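Local atomic coordinates of cell shape determining protein MreC (Streptococcus pneumoniae, PDB entry 2QF4), a protein that helps form and maintain cell shape, probably as part of the elongasome that synthesises peripheral peptidoglycan. Residues Gln23-Glu37 and Val54-Asn66. Sequence-based numbering, arbitrary orientation.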
ATOM      1  N   GLN A  23      10.710   2.192  -8.830  1.00 10.19           N
ATOM      2  CA  GLN A  23      10.732   3.100  -7.691  1.00 11.18           C
ATOM      3  C   GLN A  23      10.771   2.323  -6.399  1.00 10.37           C
ATOM      4  O   GLN A  23       9.889   1.541  -6.108  1.00  9.61           O
ATOM      5  CB  GLN A  23       9.547   4.035  -7.777  1.00 11.74           C
ATOM      6  CG  GLN A  23       9.619   4.863  -9.075  1.00 16.06           C
ATOM      7  CD  GLN A  23       8.408   5.674  -9.378  1.00 18.15           C
ATOM      8  OE1 GLN A  23       8.000   5.720 -10.545  1.00 25.72           O
ATOM      9  NE2 GLN A  23       7.856   6.307  -8.430  1.00 21.15           N
ATOM     10  N   GLU A  24      11.838   2.540  -5.664  1.00  9.89           N
ATOM     11  CA  GLU A  24      12.126   1.743  -4.490  1.00  9.60           C
ATOM     12  C   GLU A  24      13.076   2.459  -3.582  1.00  9.42           C
ATOM     13  O   GLU A  24      13.793   3.360  -3.989  1.00 10.32           O
ATOM     14  CB  GLU A  24      12.695   0.400  -4.901  1.00 10.56           C
ATOM     15  CG  GLU A  24      14.021   0.501  -5.577  1.00 12.44           C
ATOM     16  CD  GLU A  24      14.680  -0.835  -5.739  1.00 13.75           C
ATOM     17  OE1 GLU A  24      14.004  -1.873  -6.024  1.00 15.52           O
ATOM     18  OE2 GLU A  24      15.924  -0.833  -5.665  1.00 19.54           O
ATOM     19  N   LEU A  25      13.090   2.015  -2.337  1.00  8.90           N
ATOM     20  CA  LEU A  25      14.002   2.509  -1.306  1.00  9.50           C
ATOM     21  C   LEU A  25      14.650   1.309  -0.644  1.00  8.80           C
ATOM     22  O   LEU A  25      14.074   0.231  -0.541  1.00 10.15           O
ATOM     23  CB  LEU A  25      13.216   3.263  -0.173  1.00 11.31           C
ATOM     24  CG  LEU A  25      12.295   4.401  -0.537  1.00 13.15           C
ATOM     25  CD1 LEU A  25      11.585   4.859   0.675  1.00 12.60           C
ATOM     26  CD2 LEU A  25      13.122   5.548  -1.188  1.00 14.26           C
ATOM     27  N   THR A  26      15.875   1.499  -0.170  1.00  8.88           N
ATOM     28  CA  THR A  26      16.559   0.540   0.697  1.00  9.17           C
ATOM     29  C   THR A  26      16.707   1.144   2.065  1.00  8.48           C
ATOM     30  O   THR A  26      17.170   2.291   2.211  1.00  9.04           O
ATOM     31  CB  THR A  26      17.951   0.167   0.145  1.00  9.09           C
ATOM     32  OG1 THR A  26      17.801  -0.285  -1.185  1.00 11.91           O
ATOM     33  CG2 THR A  26      18.595  -0.914   0.998  1.00 10.81           C
ATOM     34  N   LEU A  27      16.339   0.356   3.075  1.00  9.13           N
ATOM     35  CA  LEU A  27      16.457   0.706   4.471  1.00  9.23           C
ATOM     36  C   LEU A  27      17.610  -0.064   5.115  1.00  9.86           C
ATOM     37  O   LEU A  27      17.921  -1.190   4.730  1.00 10.43           O
ATOM     38  CB  LEU A  27      15.148   0.391   5.218  1.00  9.05           C
ATOM     39  CG  LEU A  27      13.884   0.913   4.593  1.00  9.23           C
ATOM     40  CD1 LEU A  27      12.665   0.491   5.461  1.00 10.69           C
ATOM     41  CD2 LEU A  27      13.951   2.398   4.424  1.00 11.99           C
ATOM     42  N   ASP A  28      18.211   0.547   6.127  1.00  9.68           N
ATOM     43  CA  ASP A  28      19.365  -0.005   6.840  1.00 10.91           C
ATOM     44  C   ASP A  28      19.028  -0.921   8.005  1.00 11.25           C
ATOM     45  O   ASP A  28      19.831  -1.036   8.912  1.00 12.90           O
ATOM     46  CB  ASP A  28      20.301   1.114   7.283  1.00 11.00           C
ATOM     47  CG  ASP A  28      19.726   2.012   8.359  1.00 10.30           C
ATOM     48  OD1 ASP A  28      18.558   1.862   8.756  1.00 10.80           O
ATOM     49  OD2 ASP A  28      20.505   2.906   8.787  1.00 12.41           O
ATOM     50  N   ALA A  29      17.930  -1.664   7.939  1.00 11.82           N
ATOM     51  CA  ALA A  29      17.595  -2.737   8.897  1.00 12.32           C
ATOM     52  C   ALA A  29      17.063  -3.849   8.017  1.00 13.27           C
ATOM     53  O   ALA A  29      16.274  -3.586   7.108  1.00 12.76           O
ATOM     54  CB  ALA A  29      16.647  -2.266   9.929  1.00 14.17           C
ATOM     55  N   GLY A  30      17.335  -5.106   8.341  1.00 14.53           N
ATOM     56  CA  GLY A  30      16.411  -6.140   8.091  1.00 15.25           C
ATOM     57  C   GLY A  30      16.160  -7.232   9.048  1.00 14.79           C
ATOM     58  O   GLY A  30      15.666  -6.939  10.094  1.00 15.96           O
ATOM     59  N   ARG A  31      16.352  -8.465   8.600  1.00 17.73           N
ATOM     60  CA  ARG A  31      15.835  -9.611   9.360  1.00 19.35           C
ATOM     61  C   ARG A  31      16.442  -9.686  10.746  1.00 19.70           C
ATOM     62  O   ARG A  31      15.747 -10.034  11.711  1.00 20.35           O
ATOM     63  CB  ARG A  31      16.081 -10.912   8.609  1.00 19.99           C
ATOM     64  CG  ARG A  31      15.465 -12.214   9.079  0.50 20.22           C
ATOM     65  CD  ARG A  31      15.873 -13.319   8.083  0.50 23.42           C
ATOM     66  NE  ARG A  31      15.175 -13.197   6.791  0.50 23.83           N
ATOM     67  CZ  ARG A  31      15.738 -12.975   5.600  0.50 24.32           C
ATOM     68  NH1 ARG A  31      17.054 -12.842   5.455  0.50 22.21           N
ATOM     69  NH2 ARG A  31      14.961 -12.882   4.523  0.50 27.46           N
ATOM     70  N   SER A  32      17.717  -9.294  10.870  1.00 19.30           N
ATOM     71  CA  SER A  32      18.387  -9.335  12.176  1.00 19.49           C
ATOM     72  C   SER A  32      17.706  -8.427  13.204  1.00 19.58           C
ATOM     73  O   SER A  32      17.898  -8.621  14.420  1.00 21.70           O
ATOM     74  CB  SER A  32      19.854  -8.970  12.027  1.00 19.29           C
ATOM     75  OG  SER A  32      20.024  -7.584  11.773  1.00 21.11           O
ATOM     76  N   LYS A  33      16.937  -7.437  12.720  1.00 19.75           N
ATOM     77  CA  LYS A  33      16.173  -6.535  13.572  1.00 20.11           C
ATOM     78  C   LYS A  33      14.657  -6.705  13.465  1.00 19.92           C
ATOM     79  O   LYS A  33      13.902  -5.928  14.025  1.00 21.36           O
ATOM     80  CB  LYS A  33      16.562  -5.085  13.288  1.00 20.96           C
ATOM     81  CG  LYS A  33      17.834  -4.687  13.959  1.00 22.57           C
ATOM     82  CD  LYS A  33      18.324  -3.350  13.506  1.00 23.20           C
ATOM     83  CE  LYS A  33      19.616  -2.989  14.234  1.00 24.42           C
ATOM     84  NZ  LYS A  33      20.133  -1.663  13.772  1.00 26.92           N
ATOM     85  N   GLY A  34      14.234  -7.767  12.801  1.00 20.08           N
ATOM     86  CA  GLY A  34      12.827  -8.146  12.798  1.00 19.39           C
ATOM     87  C   GLY A  34      12.036  -7.812  11.548  1.00 18.34           C
ATOM     88  O   GLY A  34      10.821  -8.007  11.524  1.00 19.31           O
ATOM     89  N   ALA A  35      12.690  -7.324  10.498  1.00 16.60           N
ATOM     90  CA  ALA A  35      11.984  -7.087   9.241  1.00 16.02           C
ATOM     91  C   ALA A  35      11.449  -8.421   8.723  1.00 17.04           C
ATOM     92  O   ALA A  35      12.125  -9.467   8.833  1.00 18.67           O
ATOM     93  CB  ALA A  35      12.925  -6.447   8.244  1.00 14.96           C
ATOM     94  N   SER A  36      10.217  -8.370   8.197  1.00 16.68           N
ATOM     95  CA  SER A  36       9.522  -9.545   7.658  1.00 17.46           C
ATOM     96  C   SER A  36       8.881  -9.236   6.306  1.00 17.14           C
ATOM     97  O   SER A  36       8.582  -8.096   5.935  1.00 16.96           O
ATOM     98  CB  SER A  36       8.475 -10.136   8.649  1.00 17.86           C
ATOM     99  OG  SER A  36       7.538  -9.210   9.186  1.00 21.33           O
ATOM    100  N   GLU A  37       8.602 -10.313   5.595  1.00 17.71           N
ATOM    101  CA  GLU A  37       8.110 -10.227   4.250  1.00 18.40           C
ATOM    102  C   GLU A  37       6.605  -9.812   4.211  1.00 15.70           C
ATOM    103  O   GLU A  37       6.125  -9.450   3.142  1.00 19.39           O
ATOM    104  CB  GLU A  37       8.267 -11.579   3.489  1.00 19.82           C
ATOM    105  CG  GLU A  37       9.068 -12.748   4.080  0.50 22.65           C
ATOM    106  CD  GLU A  37      10.494 -12.455   4.493  0.50 23.26           C
ATOM    107  OE1 GLU A  37      11.383 -12.358   3.627  0.50 26.37           O
ATOM    108  OE2 GLU A  37      10.731 -12.414   5.708  0.50 24.85           O
ATOM    109  N   VAL A  54      13.766  -8.865   2.041  1.00 15.70           N
ATOM    110  CA  VAL A  54      14.427  -8.753   3.326  1.00 16.06           C
ATOM    111  C   VAL A  54      15.796  -9.423   3.240  1.00 16.83           C
ATOM    112  O   VAL A  54      15.882 -10.618   2.909  1.00 18.24           O
ATOM    113  CB  VAL A  54      13.590  -9.412   4.426  1.00 16.95           C
ATOM    114  CG1 VAL A  54      14.289  -9.294   5.759  1.00 18.15           C
ATOM    115  CG2 VAL A  54      12.170  -8.782   4.469  1.00 18.06           C
ATOM    116  N   GLU A  55      16.855  -8.666   3.513  1.00 16.31           N
ATOM    117  CA  GLU A  55      18.206  -9.220   3.696  1.00 17.07           C
ATOM    118  C   GLU A  55      18.512  -9.229   5.181  1.00 16.60           C
ATOM    119  O   GLU A  55      17.723  -8.802   5.990  1.00 16.60           O
ATOM    120  CB  GLU A  55      19.251  -8.422   2.929  1.00 18.61           C
ATOM    121  CG  GLU A  55      18.957  -8.232   1.440  1.00 23.41           C
ATOM    122  CD  GLU A  55      18.985  -9.510   0.634  0.50 27.03           C
ATOM    123  OE1 GLU A  55      19.981  -9.736  -0.090  0.50 29.67           O
ATOM    124  OE2 GLU A  55      17.997 -10.279   0.702  0.50 29.61           O
ATOM    125  N   GLU A  56      19.679  -9.750   5.565  1.00 18.42           N
ATOM    126  CA  GLU A  56      19.988  -9.829   6.994  1.00 17.26           C
ATOM    127  C   GLU A  56      20.031  -8.450   7.639  1.00 15.36           C
ATOM    128  O   GLU A  56      19.528  -8.265   8.748  1.00 16.38           O
ATOM    129  CB  GLU A  56      21.301 -10.559   7.248  1.00 18.96           C
ATOM    130  CG  GLU A  56      21.658 -10.749   8.734  1.00 21.18           C
ATOM    131  CD  GLU A  56      20.711 -11.653   9.497  1.00 25.99           C
ATOM    132  OE1 GLU A  56      19.828 -12.279   8.875  1.00 27.60           O
ATOM    133  OE2 GLU A  56      20.864 -11.741  10.743  1.00 29.14           O
ATOM    134  N   ASN A  57      20.599  -7.454   6.939  1.00 15.48           N
ATOM    135  CA  ASN A  57      20.766  -6.122   7.528  1.00 15.27           C
ATOM    136  C   ASN A  57      20.159  -4.958   6.739  1.00 14.23           C
ATOM    137  O   ASN A  57      20.404  -3.803   7.069  1.00 15.54           O
ATOM    138  CB  ASN A  57      22.256  -5.858   7.812  1.00 16.35           C
ATOM    139  CG  ASN A  57      22.818  -6.811   8.824  1.00 20.20           C
ATOM    140  OD1 ASN A  57      22.316  -6.908   9.941  1.00 23.41           O
ATOM    141  ND2 ASN A  57      23.830  -7.540   8.437  1.00 25.31           N
ATOM    142  N   SER A  58      19.371  -5.261   5.710  1.00 13.20           N
ATOM    143  CA  SER A  58      18.712  -4.241   4.900  1.00 12.56           C
ATOM    144  C   SER A  58      17.419  -4.803   4.390  1.00 11.74           C
ATOM    145  O   SER A  58      17.218  -6.028   4.373  1.00 12.90           O
ATOM    146  CB  SER A  58      19.603  -3.820   3.718  1.00 12.54           C
ATOM    147  OG  SER A  58      19.881  -4.886   2.823  1.00 16.08           O
ATOM    148  N   THR A  59      16.563  -3.893   3.933  1.00 10.90           N
ATOM    149  CA  THR A  59      15.243  -4.218   3.413  1.00 10.31           C
ATOM    150  C   THR A  59      14.971  -3.303   2.219  1.00  9.50           C
ATOM    151  O   THR A  59      15.221  -2.116   2.270  1.00  9.55           O
ATOM    152  CB  THR A  59      14.142  -3.958   4.472  1.00 10.43           C
ATOM    153  OG1 THR A  59      14.376  -4.798   5.597  1.00 12.60           O
ATOM    154  CG2 THR A  59      12.740  -4.265   3.957  1.00 11.38           C
ATOM    155  N   ILE A  60      14.459  -3.866   1.135  1.00  9.95           N
ATOM    156  CA  ILE A  60      14.032  -3.084  -0.016  1.00 10.69           C
ATOM    157  C   ILE A  60      12.500  -2.927   0.032  1.00  9.21           C
ATOM    158  O   ILE A  60      11.755  -3.895   0.279  1.00  9.89           O
ATOM    159  CB  ILE A  60      14.438  -3.722  -1.360  1.00 12.17           C
ATOM    160  CG1 ILE A  60      15.961  -3.977  -1.389  1.00 15.48           C
ATOM    161  CG2 ILE A  60      13.983  -2.807  -2.519  1.00 12.96           C
ATOM    162  CD1 ILE A  60      16.461  -4.565  -2.711  1.00 17.74           C
ATOM    163  N   VAL A  61      12.069  -1.696  -0.187  1.00  8.80           N
ATOM    164  CA  VAL A  61      10.668  -1.306  -0.192  1.00  8.75           C
ATOM    165  C   VAL A  61      10.280  -0.886  -1.607  1.00  8.64           C
ATOM    166  O   VAL A  61      10.923  -0.020  -2.197  1.00  9.71           O
ATOM    167  CB  VAL A  61      10.413  -0.142   0.773  1.00  8.96           C
ATOM    168  CG1 VAL A  61       8.980   0.428   0.626  1.00  9.88           C
ATOM    169  CG2 VAL A  61      10.687  -0.579   2.205  1.00  9.92           C
ATOM    170  N   ASN A  62       9.245  -1.524  -2.159  1.00  8.45           N
ATOM    171  CA  ASN A  62       8.680  -1.184  -3.451  1.00  8.44           C
ATOM    172  C   ASN A  62       7.650  -0.102  -3.272  1.00  8.24           C
ATOM    173  O   ASN A  62       6.685  -0.276  -2.516  1.00  8.51           O
ATOM    174  CB  ASN A  62       8.033  -2.399  -4.058  1.00  9.45           C
ATOM    175  CG  ASN A  62       7.700  -2.182  -5.494  1.00 12.03           C
ATOM    176  OD1 ASN A  62       6.548  -2.258  -5.876  1.00 17.33           O
ATOM    177  ND2 ASN A  62       8.691  -1.845  -6.286  1.00 12.84           N
ATOM    178  N   LEU A  63       7.861   1.029  -3.929  1.00  8.19           N
ATOM    179  CA  LEU A  63       6.979   2.154  -3.700  1.00  7.85           C
ATOM    180  C   LEU A  63       5.633   1.989  -4.429  1.00  8.00           C
ATOM    181  O   LEU A  63       5.521   1.337  -5.457  1.00  8.41           O
ATOM    182  CB  LEU A  63       7.664   3.481  -4.089  1.00  8.73           C
ATOM    183  CG  LEU A  63       8.913   3.824  -3.244  1.00  8.92           C
ATOM    184  CD1 LEU A  63       9.552   5.121  -3.765  1.00 11.32           C
ATOM    185  CD2 LEU A  63       8.566   4.018  -1.774  1.00 10.82           C
ATOM    186  N   LEU A  64       4.642   2.710  -3.943  1.00  8.12           N
ATOM    187  CA  LEU A  64       3.306   2.669  -4.546  1.00  8.36           C
ATOM    188  C   LEU A  64       3.184   3.400  -5.868  1.00  8.45           C
ATOM    189  O   LEU A  64       2.173   3.266  -6.552  1.00  8.78           O
ATOM    190  CB  LEU A  64       2.276   3.284  -3.589  1.00  8.61           C
ATOM    191  CG  LEU A  64       2.002   2.551  -2.278  1.00  9.35           C
ATOM    192  CD1 LEU A  64       0.838   3.272  -1.563  1.00 11.42           C
ATOM    193  CD2 LEU A  64       1.695   1.068  -2.471  1.00 10.10           C
ATOM    194  N   THR A  65       4.181   4.186  -6.234  1.00  9.13           N
ATOM    195  CA  THR A  65       4.147   4.976  -7.467  1.00  9.23           C
ATOM    196  C   THR A  65       4.675   4.230  -8.698  1.00  9.63           C
ATOM    197  O   THR A  65       4.758   4.820  -9.755  1.00 11.21           O
ATOM    198  CB  THR A  65       4.903   6.273  -7.233  1.00 10.56           C
ATOM    199  OG1 THR A  65       6.195   5.958  -6.692  1.00 12.36           O
ATOM    200  CG2 THR A  65       4.139   7.179  -6.253  1.00 12.50           C
ATOM    201  N   ASN A  66       4.961   2.931  -8.568  1.00  9.72           N
ATOM    202  CA  ASN A  66       5.326   2.125  -9.724  1.00  9.61           C
ATOM    203  C   ASN A  66       4.166   1.909 -10.673  1.00  9.04           C
ATOM    204  O   ASN A  66       3.042   1.642 -10.267  1.00  8.87           O
ATOM    205  CB  ASN A  66       5.927   0.816  -9.284  1.00  9.89           C
ATOM    206  CG  ASN A  66       7.312   1.011  -8.802  1.00 11.78           C
ATOM    207  OD1 ASN A  66       8.213   1.316  -9.601  1.00 13.56           O
ATOM    208  ND2 ASN A  66       7.522   0.880  -7.508  1.00 11.11           N
TER
HETATM  209  O   HOH W   1      11.456  -3.051  -5.106  1.00 32.05           O
HETATM  210  O   HOH W   2      12.604 -11.443   1.270  1.00 24.51           O
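Leu25 and Leu27 trade backbone hydrogen bonds with Val61 and Thr59, two to each pair, joining the antiparallel strands 24-27 and 59-63, whose axes come within 4.6 Å. Past one end of this pairing the exchange passes to a side chain: the amide of Asn66 spans the backbone of Gln23, OD1 taking Gln23 N on a lone pair at 2.8 Å while ND2 gives a hydrogen to Gln23 O. That carbonyl also accepts from Leu63 N, and ND2 reaches back to Leu63 O across the type I turn 63-66, so three hydrogen bonds fix the rotation of the Asn66 amide.

The strands are neighbours in one of the two six-stranded antiparallel barrels of this major periplasmic domain, which has the alpha-lytic protease fold. Leu25, Leu27, Thr59 and Val61 share a face, on which the first three touch Ile161 or Leu163 of strand 160-166 and Val61 touches Ile48; there Leu27 CD1 meets Val61 CG2 at 4.0 Å, and Leu63 CD2 lies against Leu25 CG. On the face of Glu24, Thr26, Ile60 and Asn62, a water donates to Glu24 OE1 and accepts from Asn62 ND2.

Where the strands part, Thr59 OG1, turned anti to its carbonyl carbon (chi1 -62°), reaches Ala29 O and donates to a lone pair at 2.7 Å. Arg31 N donates to Glu55 O, and Ser32 N to Glu56 O. Arg31 NH2 makes only a weak bond to Val54 O. Val54 CG1 lies 3.8 Å above the Arg31 guanidinium plane, offset toward its rim.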